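Local coordinates for insecticidal crystal protein Cry7Cal (Bacillus thuringiensis, PDB 5ZI1) that acts as an insecticidal toxin active against the locust Locusta migratoria manilensis and, like other delta endotoxins, probably binds a receptor and perforates gut membranes, at residues A[62-65]-A[69-72]; A[80-85]-A[124-129]; A[142-147]-A[184-189]; A[211-216]-A[270-275]. One frame throughout, in Å; residues are numbered along the deposited sequence.

How the contacts relate
Contacts 1, 2 and 3 all lie in the helical N-terminal domain and come in series along the chain. Contact 1 closes the turn between helices 54-67 and 73-101. Contact 2 then pairs helix 73-101 with helix 107-127, and contact 3 pairs helices 141-165 and 169-202. Contacts 2 and 3, with centres about 13 Å apart, touch through M128 and F124, while V63 of contact 1 touches T142 of contact 3, with centres about 17 Å apart. Contact 4, about 30 Å from contact 3 between centres, joins helix 208-227 to a loop of the following beta-rich domain, so the helical bundle, which in this family is thought to form the pore, is tied there to its neighbour.

Contact 1: A[62-65]-A[69-72]; sequences EVEA and QEIT
The carbonyl oxygen of E64 takes two donors: the backbone N of Q69, five residues on and 3.3 Å from E64 O, and a water that gives E64 O a weak bond at 3.2 Å. The same water also donates to E70 OE2 at 3.0 Å, so the exposed E70 is tied back to the helix it follows. The side chain of E64 carries the rest of the contact. Extended beyond CG, it passes Q69 O, which sits 3.2 Å from E64 CG, and ends beside the backbone of I71. There E64 OE1 accepts I71 N at 3.0 Å, a bent bond (141° at the hydrogen) that meets the carboxylate on its anti side and 33° out of its plane.

This is the turn that links helices 54-67 and 73-101 of the delta endotoxin helical bundle, and a side chain from the last part of the first helix grips the linker as it leaves. I71 CG1 lies against the same oxygen, 3.1 Å from E64 OE1, the two side chains crossing at about a right angle. E70 starts out pointing away from the helix, but its bend at chi2 (78°) returns the carboxylate, and E70 OE1 comes 3.2 Å from E64 OE2. Both atoms are acceptors, so no hydrogen bond joins them, and their nearness could raise the proton affinity of one. On the linker itself, Q69 NE2 donates to E70 O at 2.9 Å and, weakly, to G135 O; Q69 and I71 both touch P139.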
loop_
_atom_site.group_PDB
_atom_site.type_symbol
_atom_site.label_atom_id
_atom_site.label_comp_id
_atom_site.label_asym_id
_atom_site.label_seq_id
_atom_site.Cartn_x
_atom_site.Cartn_y
_atom_site.Cartn_z
ATOM N N GLU A 62 11.367 -0.501 -16.143
ATOM C CA GLU A 62 11.601 -0.160 -14.741
ATOM C C GLU A 62 11.946 -1.395 -13.905
ATOM O O GLU A 62 12.901 -1.376 -13.116
ATOM C CB GLU A 62 10.374 0.550 -14.169
ATOM C CG GLU A 62 10.583 1.094 -12.776
ATOM C CD GLU A 62 11.703 2.116 -12.734
ATOM O OE1 GLU A 62 11.803 2.917 -13.696
ATOM O OE2 GLU A 62 12.482 2.108 -11.751
ATOM N N VAL A 63 11.191 -2.490 -14.065
ATOM C CA VAL A 63 11.447 -3.649 -13.213
ATOM C C VAL A 63 12.773 -4.310 -13.576
ATOM O O VAL A 63 13.545 -4.697 -12.689
ATOM C CB VAL A 63 10.282 -4.660 -13.256
ATOM C CG1 VAL A 63 10.564 -5.790 -12.287
ATOM C CG2 VAL A 63 8.985 -3.985 -12.883
ATOM N N GLU A 64 13.064 -4.459 -14.867
ATOM C CA GLU A 64 14.411 -4.879 -15.269
ATOM C C GLU A 64 15.491 -4.080 -14.537
ATOM O O GLU A 64 16.444 -4.652 -13.994
ATOM C CB GLU A 64 14.594 -4.727 -16.781
ATOM C CG GLU A 64 13.854 -5.719 -17.635
ATOM C CD GLU A 64 13.787 -5.262 -19.073
ATOM O OE1 GLU A 64 13.667 -6.120 -19.966
ATOM O OE2 GLU A 64 13.873 -4.036 -19.318
ATOM N N ALA A 65 15.349 -2.750 -14.503
ATOM C CA ALA A 65 16.355 -1.912 -13.852
ATOM C C ALA A 65 16.414 -2.173 -12.354
ATOM O O ALA A 65 17.501 -2.219 -11.771
ATOM C CB ALA A 65 16.069 -0.427 -14.111
ATOM N N GLN A 69 17.953 -7.525 -14.222
ATOM C CA GLN A 69 17.826 -8.661 -15.127
ATOM C C GLN A 69 17.036 -8.208 -16.339
ATOM O O GLN A 69 15.902 -7.736 -16.204
ATOM C CB GLN A 69 17.139 -9.857 -14.460
ATOM C CG GLN A 69 17.319 -11.152 -15.249
ATOM C CD GLN A 69 16.028 -11.939 -15.427
ATOM O OE1 GLN A 69 15.377 -12.334 -14.453
ATOM N NE2 GLN A 69 15.658 -12.181 -16.677
ATOM N N GLU A 70 17.625 -8.346 -17.515
ATOM C CA GLU A 70 16.931 -7.940 -18.724
ATOM C C GLU A 70 16.019 -9.073 -19.191
ATOM O O GLU A 70 16.137 -10.212 -18.753
ATOM C CB GLU A 70 17.931 -7.549 -19.821
ATOM C CG GLU A 70 17.470 -6.397 -20.737
ATOM C CD GLU A 70 17.626 -5.009 -20.096
ATOM O OE1 GLU A 70 16.825 -4.092 -20.425
ATOM O OE2 GLU A 70 18.548 -4.837 -19.259
ATOM N N ILE A 71 15.085 -8.730 -20.068
ATOM C CA ILE A 71 14.212 -9.687 -20.727
ATOM C C ILE A 71 14.676 -9.835 -22.171
ATOM O O ILE A 71 15.024 -8.844 -22.825
ATOM C CB ILE A 71 12.739 -9.230 -20.656
ATOM C CG1 ILE A 71 12.361 -8.853 -19.222
ATOM C CG2 ILE A 71 11.805 -10.324 -21.158
ATOM C CD1 ILE A 71 11.022 -8.159 -19.097
ATOM N N THR A 72 14.695 -11.074 -22.664
ATOM C CA THR A 72 15.066 -11.324 -24.051
ATOM C C THR A 72 13.984 -10.806 -24.991
ATOM O O THR A 72 12.787 -10.885 -24.692
ATOM C CB THR A 72 15.297 -12.821 -24.293
ATOM O OG1 THR A 72 14.126 -13.575 -23.929
ATOM C CG2 THR A 72 16.492 -13.297 -23.493
HETATM O O HOH W 1 18.703 -4.546 -16.320
#

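Contact 2: A[80-85]-A[124-129]; sequences LSELEG and FKFAMP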
loop_
_atom_site.group_PDB
_atom_site.type_symbol
_atom_site.label_atom_id
_atom_site.label_comp_id
_atom_site.label_asym_id
_atom_site.label_seq_id
_atom_site.Cartn_x
_atom_site.Cartn_y
_atom_site.Cartn_z
ATOM N N LEU A 80 4.184 -8.196 -25.283
ATOM C CA LEU A 80 3.553 -7.007 -25.853
ATOM C C LEU A 80 2.490 -7.377 -26.872
ATOM O O LEU A 80 1.447 -6.722 -26.960
ATOM C CB LEU A 80 4.613 -6.112 -26.503
ATOM C CG LEU A 80 5.497 -5.324 -25.551
ATOM C CD1 LEU A 80 6.619 -4.598 -26.307
ATOM C CD2 LEU A 80 4.641 -4.333 -24.739
ATOM N N SER A 81 2.745 -8.417 -27.660
ATOM C CA SER A 81 1.801 -8.841 -28.685
ATOM C C SER A 81 0.507 -9.372 -28.066
ATOM O O SER A 81 -0.588 -9.095 -28.574
ATOM C CB SER A 81 2.480 -9.891 -29.574
ATOM O OG SER A 81 1.549 -10.706 -30.251
ATOM N N GLU A 82 0.607 -10.130 -26.968
ATOM C CA GLU A 82 -0.594 -10.535 -26.238
ATOM C C GLU A 82 -1.261 -9.348 -25.568
ATOM O O GLU A 82 -2.494 -9.309 -25.474
ATOM C CB GLU A 82 -0.264 -11.578 -25.180
ATOM C CG GLU A 82 0.550 -12.718 -25.710
ATOM C CD GLU A 82 -0.323 -13.854 -26.166
ATOM O OE1 GLU A 82 -1.369 -13.580 -26.808
ATOM O OE2 GLU A 82 0.032 -15.023 -25.872
ATOM N N LEU A 83 -0.470 -8.373 -25.097
ATOM C CA LEU A 83 -1.077 -7.199 -24.479
ATOM C C LEU A 83 -1.885 -6.411 -25.497
ATOM O O LEU A 83 -2.965 -5.896 -25.179
ATOM C CB LEU A 83 -0.010 -6.328 -23.817
ATOM C CG LEU A 83 0.603 -6.922 -22.537
ATOM C CD1 LEU A 83 1.831 -6.138 -22.097
ATOM C CD2 LEU A 83 -0.416 -6.983 -21.393
ATOM N N GLU A 84 -1.419 -6.350 -26.740
ATOM C CA GLU A 84 -2.198 -5.624 -27.737
ATOM C C GLU A 84 -3.469 -6.389 -28.089
ATOM O O GLU A 84 -4.534 -5.787 -28.252
ATOM C CB GLU A 84 -1.345 -5.329 -28.976
ATOM N N GLY A 85 -3.393 -7.718 -28.173
ATOM C CA GLY A 85 -4.609 -8.491 -28.357
ATOM C C GLY A 85 -5.584 -8.294 -27.211
ATOM O O GLY A 85 -6.788 -8.126 -27.422
ATOM N N PHE A 124 -7.312 -14.015 -21.712
ATOM C CA PHE A 124 -6.538 -13.922 -20.479
ATOM C C PHE A 124 -5.961 -15.283 -20.095
ATOM O O PHE A 124 -4.767 -15.399 -19.806
ATOM C CB PHE A 124 -7.401 -13.335 -19.352
ATOM C CG PHE A 124 -7.489 -11.814 -19.370
ATOM C CD1 PHE A 124 -6.482 -11.037 -18.822
ATOM C CD2 PHE A 124 -8.579 -11.175 -19.938
ATOM C CE1 PHE A 124 -6.561 -9.643 -18.835
ATOM C CE2 PHE A 124 -8.678 -9.791 -19.952
ATOM C CZ PHE A 124 -7.665 -9.021 -19.405
ATOM N N LYS A 125 -6.788 -16.335 -20.117
ATOM C CA LYS A 125 -6.266 -17.673 -19.843
ATOM C C LYS A 125 -5.100 -17.995 -20.757
ATOM O O LYS A 125 -4.026 -18.397 -20.293
ATOM C CB LYS A 125 -7.353 -18.720 -19.997
ATOM C CG LYS A 125 -8.394 -18.672 -18.938
ATOM C CD LYS A 125 -9.522 -19.633 -19.300
ATOM C CE LYS A 125 -10.598 -19.622 -18.233
ATOM N NZ LYS A 125 -11.913 -19.884 -18.869
ATOM N N PHE A 126 -5.277 -17.782 -22.059
ATOM C CA PHE A 126 -4.188 -18.029 -23.002
ATOM C C PHE A 126 -3.004 -17.093 -22.766
ATOM O O PHE A 126 -1.846 -17.511 -22.892
ATOM C CB PHE A 126 -4.702 -17.892 -24.438
ATOM C CG PHE A 126 -3.642 -18.088 -25.485
ATOM C CD1 PHE A 126 -2.917 -17.004 -25.973
ATOM C CD2 PHE A 126 -3.357 -19.345 -25.976
ATOM C CE1 PHE A 126 -1.937 -17.185 -26.935
ATOM C CE2 PHE A 126 -2.379 -19.528 -26.943
ATOM C CZ PHE A 126 -1.677 -18.452 -27.419
ATOM N N ALA A 127 -3.261 -15.824 -22.423
ATOM C CA ALA A 127 -2.181 -14.829 -22.440
ATOM C C ALA A 127 -1.389 -14.745 -21.141
ATOM O O ALA A 127 -0.180 -14.508 -21.180
ATOM C CB ALA A 127 -2.740 -13.447 -22.763
ATOM N N MET A 128 -2.044 -14.899 -19.989
ATOM C CA MET A 128 -1.348 -14.780 -18.705
ATOM C C MET A 128 -0.024 -15.527 -18.629
ATOM O O MET A 128 0.940 -14.939 -18.108
ATOM C CB MET A 128 -2.280 -15.226 -17.565
ATOM C CG MET A 128 -3.372 -14.202 -17.242
ATOM S SD MET A 128 -2.731 -12.520 -16.936
ATOM C CE MET A 128 -1.873 -12.734 -15.374
ATOM N N PRO A 129 0.110 -16.788 -19.103
ATOM C CA PRO A 129 1.419 -17.454 -19.005
ATOM C C PRO A 129 2.548 -16.691 -19.679
ATOM O O PRO A 129 3.694 -16.799 -19.235
ATOM C CB PRO A 129 1.176 -18.822 -19.675
ATOM C CG PRO A 129 -0.250 -19.086 -19.461
ATOM C CD PRO A 129 -0.932 -17.730 -19.566
HETATM O O HOH W 2 0.632 -17.055 -24.228
#
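E82 carries this contact, meeting F126 with its carboxylate and A127 with its CB, and so joins helices 73-101 and 107-127, consecutive members of the delta endotoxin N-terminal bundle. The methyl of A127 lies 3.9 Å from E82 CB, an apolar touch where the two backbones come nearest. From there the E82 chain bends at chi2 (-92°), which swings the carboxylate over to the ring of F126. E82 OE2 is 3.1 Å from F126 CE1, approaching obliquely, while E82 OE1 lies in the ring plane at the edge, 3.7 Å from the same F126 CE1. Carboxylate and ring planes are 75° apart. The extended first torsion of F126 (chi1 178°) brings its ring across the end of the glutamate, although its CB points neither at nor away from helix 73-101.

A water bridges the pair, donating to E82 OE2 at 2.7 Å and to F126 O at 2.9 Å. The buried M128, next along the chain, packs on Y144 of helix 141-165. With no direct hydrogen bond between the segments, the carboxylate is held mainly by the water, with a weak bond from S130 OG to E82 OE2, and E82 OE1 probably gains a little from the slightly positive ring hydrogens of F126.

Contact 3: A[142-147]-A[184-189]; sequences TVYAQA and EEYTDH
Y144 reaches from helix 141-165 to meet H189 and Y186 of helix 169-202. H189 CD2 sits over one face of the Y144 ring, offset toward the rim and 3.3 Å from Y144 CE1. The two rings are only partly aligned, their planes 36° apart and their centroids separated by 4.0 Å. At the far end, Y144 OH lies 3.2 Å from Y186 CD1, with the tyrosine rings nearly perpendicular, so that the three residues form an aromatic cluster.

The hydroxyl has polar company as well. A water in the plane of the Y144 ring stands 2.5 Å from Y144 OH and donates to E185 OE1 at 2.6 Å, linking the phenol to the exposed carboxylate. A chi1 of -179° carries the Y144 ring away from its backbone N and across the gap between the helices.

A second shell positions the partners. Y186 OH is hydrogen-bonded to H151 ND1 of helix 141-165, fixing the far end of that ring, and M128 packs against Y186. H189 also meets the ring of W193, a turn further along.

The two helix segments run nearly antiparallel, at 155°, with their axes 10.4 Å apart, a spacing bridged by the Y144 ring. Two residues before Y144, T142 packs against helices 54-67 and 208-227, consistent with the central position helix 141-165 has in related toxins.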
loop_
_atom_site.group_PDB
_atom_site.type_symbol
_atom_site.label_atom_id
_atom_site.label_comp_id
_atom_site.label_asym_id
_atom_site.label_seq_id
_atom_site.Cartn_x
_atom_site.Cartn_y
_atom_site.Cartn_z
ATOM N N THR A 142 5.321 -6.723 -12.830
ATOM C CA THR A 142 4.294 -5.682 -12.873
ATOM C C THR A 142 3.328 -5.912 -14.028
ATOM O O THR A 142 2.113 -5.723 -13.879
ATOM C CB THR A 142 4.931 -4.285 -12.971
ATOM O OG1 THR A 142 5.630 -3.992 -11.765
ATOM C CG2 THR A 142 3.874 -3.243 -13.143
ATOM N N VAL A 143 3.845 -6.336 -15.179
ATOM C CA VAL A 143 2.960 -6.742 -16.272
ATOM C C VAL A 143 1.998 -7.822 -15.797
ATOM O O VAL A 143 0.795 -7.779 -16.084
ATOM C CB VAL A 143 3.783 -7.217 -17.487
ATOM C CG1 VAL A 143 2.869 -7.792 -18.573
ATOM C CG2 VAL A 143 4.633 -6.062 -18.041
ATOM N N TYR A 144 2.513 -8.800 -15.055
ATOM C CA TYR A 144 1.677 -9.899 -14.587
ATOM C C TYR A 144 0.604 -9.388 -13.635
ATOM O O TYR A 144 -0.593 -9.634 -13.836
ATOM C CB TYR A 144 2.557 -10.943 -13.910
ATOM C CG TYR A 144 1.819 -12.142 -13.392
ATOM C CD1 TYR A 144 1.258 -12.140 -12.127
ATOM C CD2 TYR A 144 1.710 -13.302 -14.156
ATOM C CE1 TYR A 144 0.584 -13.242 -11.637
ATOM C CE2 TYR A 144 1.045 -14.406 -13.678
ATOM C CZ TYR A 144 0.485 -14.372 -12.414
ATOM O OH TYR A 144 -0.167 -15.475 -11.925
ATOM N N ALA A 145 1.017 -8.641 -12.608
ATOM C CA ALA A 145 0.076 -8.092 -11.639
ATOM C C ALA A 145 -1.027 -7.290 -12.313
ATOM O O ALA A 145 -2.214 -7.491 -12.023
ATOM C CB ALA A 145 0.817 -7.238 -10.621
ATOM N N GLN A 146 -0.662 -6.399 -13.238
ATOM C CA GLN A 146 -1.668 -5.506 -13.812
ATOM C C GLN A 146 -2.636 -6.259 -14.720
ATOM O O GLN A 146 -3.839 -5.960 -14.738
ATOM C CB GLN A 146 -0.993 -4.361 -14.572
ATOM C CG GLN A 146 -0.152 -3.476 -13.695
ATOM C CD GLN A 146 -0.969 -2.491 -12.862
ATOM O OE1 GLN A 146 -2.107 -2.170 -13.193
ATOM N NE2 GLN A 146 -0.371 -1.994 -11.780
ATOM N N ALA A 147 -2.131 -7.221 -15.496
ATOM C CA ALA A 147 -3.010 -8.035 -16.326
ATOM C C ALA A 147 -3.839 -8.971 -15.462
ATOM O O ALA A 147 -5.037 -9.164 -15.706
ATOM C CB ALA A 147 -2.189 -8.829 -17.337
ATOM N N GLU A 184 -6.327 -16.630 -5.749
ATOM C CA GLU A 184 -5.265 -17.260 -4.972
ATOM C C GLU A 184 -4.015 -17.484 -5.821
ATOM O O GLU A 184 -2.888 -17.361 -5.328
ATOM C CB GLU A 184 -5.770 -18.581 -4.388
ATOM C CG GLU A 184 -4.811 -19.252 -3.412
ATOM C CD GLU A 184 -5.218 -20.686 -3.071
ATOM O OE1 GLU A 184 -6.428 -20.946 -2.850
ATOM O OE2 GLU A 184 -4.325 -21.561 -3.037
ATOM N N GLU A 185 -4.189 -17.842 -7.093
ATOM C CA GLU A 185 -3.037 -18.051 -7.952
ATOM C C GLU A 185 -2.271 -16.751 -8.163
ATOM O O GLU A 185 -1.047 -16.697 -7.977
ATOM C CB GLU A 185 -3.485 -18.626 -9.290
ATOM C CG GLU A 185 -2.326 -18.996 -10.224
ATOM C CD GLU A 185 -2.830 -19.551 -11.550
ATOM O OE1 GLU A 185 -2.314 -19.122 -12.610
ATOM O OE2 GLU A 185 -3.763 -20.403 -11.524
ATOM N N TYR A 186 -2.982 -15.694 -8.563
ATOM C CA TYR A 186 -2.333 -14.434 -8.911
ATOM C C TYR A 186 -1.694 -13.792 -7.687
ATOM O O TYR A 186 -0.572 -13.282 -7.764
ATOM C CB TYR A 186 -3.343 -13.491 -9.558
ATOM C CG TYR A 186 -3.914 -13.983 -10.878
ATOM C CD1 TYR A 186 -3.291 -14.994 -11.613
ATOM C CD2 TYR A 186 -5.061 -13.411 -11.403
ATOM C CE1 TYR A 186 -3.817 -15.431 -12.833
ATOM C CE2 TYR A 186 -5.592 -13.832 -12.603
ATOM C CZ TYR A 186 -4.967 -14.844 -13.319
ATOM O OH TYR A 186 -5.512 -15.236 -14.521
ATOM N N THR A 187 -2.382 -13.846 -6.544
ATOM C CA THR A 187 -1.822 -13.345 -5.292
ATOM C C THR A 187 -0.563 -14.108 -4.911
ATOM O O THR A 187 0.449 -13.505 -4.547
ATOM C CB THR A 187 -2.869 -13.452 -4.180
ATOM O OG1 THR A 187 -4.048 -12.725 -4.554
ATOM C CG2 THR A 187 -2.332 -12.922 -2.862
ATOM N N ASP A 188 -0.609 -15.449 -4.976
ATOM C CA ASP A 188 0.560 -16.249 -4.607
ATOM C C ASP A 188 1.742 -15.944 -5.507
ATOM O O ASP A 188 2.883 -15.853 -5.044
ATOM C CB ASP A 188 0.251 -17.740 -4.691
ATOM C CG ASP A 188 -0.635 -18.234 -3.562
ATOM O OD1 ASP A 188 -0.927 -17.450 -2.630
ATOM O OD2 ASP A 188 -1.029 -19.427 -3.618
ATOM N N HIS A 189 1.497 -15.834 -6.806
ATOM C CA HIS A 189 2.580 -15.515 -7.721
ATOM C C HIS A 189 3.197 -14.150 -7.397
ATOM O O HIS A 189 4.423 -14.017 -7.316
ATOM C CB HIS A 189 2.072 -15.561 -9.163
ATOM C CG HIS A 189 3.149 -15.336 -10.169
ATOM N ND1 HIS A 189 3.929 -16.361 -10.663
ATOM C CD2 HIS A 189 3.610 -14.197 -10.743
ATOM C CE1 HIS A 189 4.810 -15.865 -11.514
ATOM N NE2 HIS A 189 4.636 -14.555 -11.583
HETATM O O HOH W 3 -0.108 -17.840 -12.857
#

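Contact 4: A[211-216]-A[270-275]; sequences VWENYN and DWYGAA
The indole of W271 receives E213 OE1 at its edge, in the ring plane, 3.2 Å from W271 CZ2; A275 CB and a water also lie at the rim. One face of the indole carries Y272 CD1, 3.4 Å above the ring plane of W271 and offset toward its rim. The Y272 ring in turn meets the carboxylate of E213 at its edge, the two planes 75° apart.

Y272 OH donates to E213 OE2 at 2.8 Å, approaching from above the carboxylate plane, 44° out of it. The other oxygen is served by the water, which donates to E213 OE1 at 2.7 Å and accepts from W271 NE1 at 2.6 Å. Both oxygens of this buried acid are therefore provided with donors, and R217 adds a long, weak ion pair to E213 OE2. Extended from chi1 (178°) onward, E213 reaches straight out from its helix to the edges of both rings.

The contact crosses the interface between the helical N-terminal domain, with E213 on helix 208-227, and the following beta-rich domain, where W271 and the 3-10 turn beginning at Y272 precede helix 279-286. Nearby, W212 NE1 is hydrogen-bonded to E283 of that helix, and W271 packs on Q371 of strand 369-382.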
loop_
_atom_site.group_PDB
_atom_site.type_symbol
_atom_site.label_atom_id
_atom_site.label_comp_id
_atom_site.label_asym_id
_atom_site.label_seq_id
_atom_site.Cartn_x
_atom_site.Cartn_y
_atom_site.Cartn_z
ATOM N N VAL A 211 23.411 -1.009 -1.463
ATOM C CA VAL A 211 22.651 -2.236 -1.628
ATOM C C VAL A 211 21.304 -2.089 -0.948
ATOM O O VAL A 211 20.264 -2.436 -1.518
ATOM C CB VAL A 211 23.442 -3.440 -1.095
ATOM C CG1 VAL A 211 22.503 -4.590 -0.776
ATOM C CG2 VAL A 211 24.459 -3.883 -2.121
ATOM N N TRP A 212 21.294 -1.500 0.249
ATOM C CA TRP A 212 20.030 -1.211 0.910
ATOM C C TRP A 212 19.166 -0.267 0.084
ATOM O O TRP A 212 17.962 -0.493 -0.070
ATOM C CB TRP A 212 20.264 -0.615 2.287
ATOM C CG TRP A 212 18.994 -0.587 3.010
ATOM C CD1 TRP A 212 18.411 -1.628 3.676
ATOM C CD2 TRP A 212 18.097 0.518 3.124
ATOM N NE1 TRP A 212 17.216 -1.234 4.218
ATOM C CE2 TRP A 212 16.989 0.075 3.888
ATOM C CE3 TRP A 212 18.119 1.835 2.660
ATOM C CZ2 TRP A 212 15.923 0.901 4.198
ATOM C CZ3 TRP A 212 17.061 2.654 2.974
ATOM C CH2 TRP A 212 15.975 2.189 3.735
ATOM N N GLU A 213 19.761 0.793 -0.463
ATOM C CA GLU A 213 18.970 1.753 -1.223
ATOM C C GLU A 213 18.248 1.080 -2.383
ATOM O O GLU A 213 17.055 1.311 -2.600
ATOM C CB GLU A 213 19.862 2.888 -1.721
ATOM C CG GLU A 213 19.125 3.912 -2.554
ATOM C CD GLU A 213 19.880 5.249 -2.617
ATOM O OE1 GLU A 213 20.032 5.920 -1.571
ATOM O OE2 GLU A 213 20.341 5.619 -3.712
ATOM N N ASN A 214 18.961 0.246 -3.145
ATOM C CA ASN A 214 18.339 -0.442 -4.273
ATOM C C ASN A 214 17.272 -1.414 -3.787
ATOM O O ASN A 214 16.238 -1.592 -4.435
ATOM C CB ASN A 214 19.386 -1.196 -5.090
ATOM C CG ASN A 214 20.385 -0.271 -5.792
ATOM O OD1 ASN A 214 20.122 0.916 -6.012
ATOM N ND2 ASN A 214 21.537 -0.830 -6.159
ATOM N N TYR A 215 17.525 -2.053 -2.652
ATOM C CA TYR A 215 16.549 -2.931 -2.035
ATOM C C TYR A 215 15.303 -2.145 -1.635
ATOM O O TYR A 215 14.176 -2.527 -1.966
ATOM C CB TYR A 215 17.207 -3.593 -0.833
ATOM C CG TYR A 215 16.306 -4.456 0.025
ATOM C CD1 TYR A 215 15.530 -3.892 1.035
ATOM C CD2 TYR A 215 16.287 -5.845 -0.135
ATOM C CE1 TYR A 215 14.758 -4.669 1.845
ATOM C CE2 TYR A 215 15.492 -6.645 0.673
ATOM C CZ TYR A 215 14.733 -6.056 1.654
ATOM O OH TYR A 215 13.948 -6.838 2.461
ATOM N N ASN A 216 15.491 -1.001 -0.973
ATOM C CA ASN A 216 14.331 -0.226 -0.564
ATOM C C ASN A 216 13.599 0.364 -1.760
ATOM O O ASN A 216 12.364 0.488 -1.739
ATOM C CB ASN A 216 14.744 0.874 0.400
ATOM C CG ASN A 216 13.556 1.638 0.922
ATOM O OD1 ASN A 216 12.722 1.084 1.676
ATOM N ND2 ASN A 216 13.436 2.912 0.496
ATOM N N ASP A 270 29.753 9.983 -2.285
ATOM C CA ASP A 270 28.442 9.403 -2.008
ATOM C C ASP A 270 28.373 8.912 -0.566
ATOM O O ASP A 270 29.346 8.400 -0.008
ATOM C CB ASP A 270 28.149 8.242 -2.950
ATOM C CG ASP A 270 27.932 8.686 -4.384
ATOM O OD1 ASP A 270 27.843 9.902 -4.627
ATOM O OD2 ASP A 270 27.837 7.807 -5.271
ATOM N N TRP A 271 27.195 9.049 0.036
ATOM C CA TRP A 271 27.046 8.642 1.426
ATOM C C TRP A 271 27.177 7.125 1.621
ATOM O O TRP A 271 27.462 6.700 2.747
ATOM C CB TRP A 271 25.700 9.142 1.982
ATOM C CG TRP A 271 24.483 8.482 1.356
ATOM C CD1 TRP A 271 23.719 8.971 0.331
ATOM C CD2 TRP A 271 23.910 7.209 1.705
ATOM N NE1 TRP A 271 22.712 8.090 0.024
ATOM C CE2 TRP A 271 22.803 7.001 0.854
ATOM C CE3 TRP A 271 24.217 6.236 2.661
ATOM C CZ2 TRP A 271 21.998 5.856 0.935
ATOM C CZ3 TRP A 271 23.410 5.095 2.742
ATOM C CH2 TRP A 271 22.324 4.919 1.882
ATOM N N TYR A 272 27.016 6.313 0.564
ATOM C CA TYR A 272 26.891 4.856 0.744
ATOM C C TYR A 272 28.031 4.269 1.576
ATOM O O TYR A 272 27.790 3.510 2.525
ATOM C CB TYR A 272 26.822 4.131 -0.602
ATOM C CG TYR A 272 25.796 4.662 -1.568
ATOM C CD1 TYR A 272 24.454 4.722 -1.225
ATOM C CD2 TYR A 272 26.173 5.088 -2.842
ATOM C CE1 TYR A 272 23.515 5.205 -2.124
ATOM C CE2 TYR A 272 25.244 5.575 -3.745
ATOM C CZ TYR A 272 23.918 5.627 -3.377
ATOM O OH TYR A 272 22.993 6.113 -4.267
ATOM N N GLY A 273 29.282 4.624 1.247
ATOM C CA GLY A 273 30.424 4.103 1.981
ATOM C C GLY A 273 30.392 4.381 3.469
ATOM O O GLY A 273 31.044 3.670 4.237
ATOM N N ALA A 274 29.630 5.392 3.902
ATOM C CA ALA A 274 29.523 5.714 5.323
ATOM C C ALA A 274 28.480 4.881 6.061
ATOM O O ALA A 274 28.531 4.809 7.296
ATOM C CB ALA A 274 29.202 7.201 5.501
ATOM N N ALA A 275 27.552 4.242 5.351
ATOM C CA ALA A 275 26.568 3.391 6.010
ATOM C C ALA A 275 27.218 2.139 6.597
ATOM O O ALA A 275 28.343 1.767 6.250
ATOM C CB ALA A 275 25.467 2.977 5.035
HETATM O O HOH W 4 20.544 8.581 -1.251
#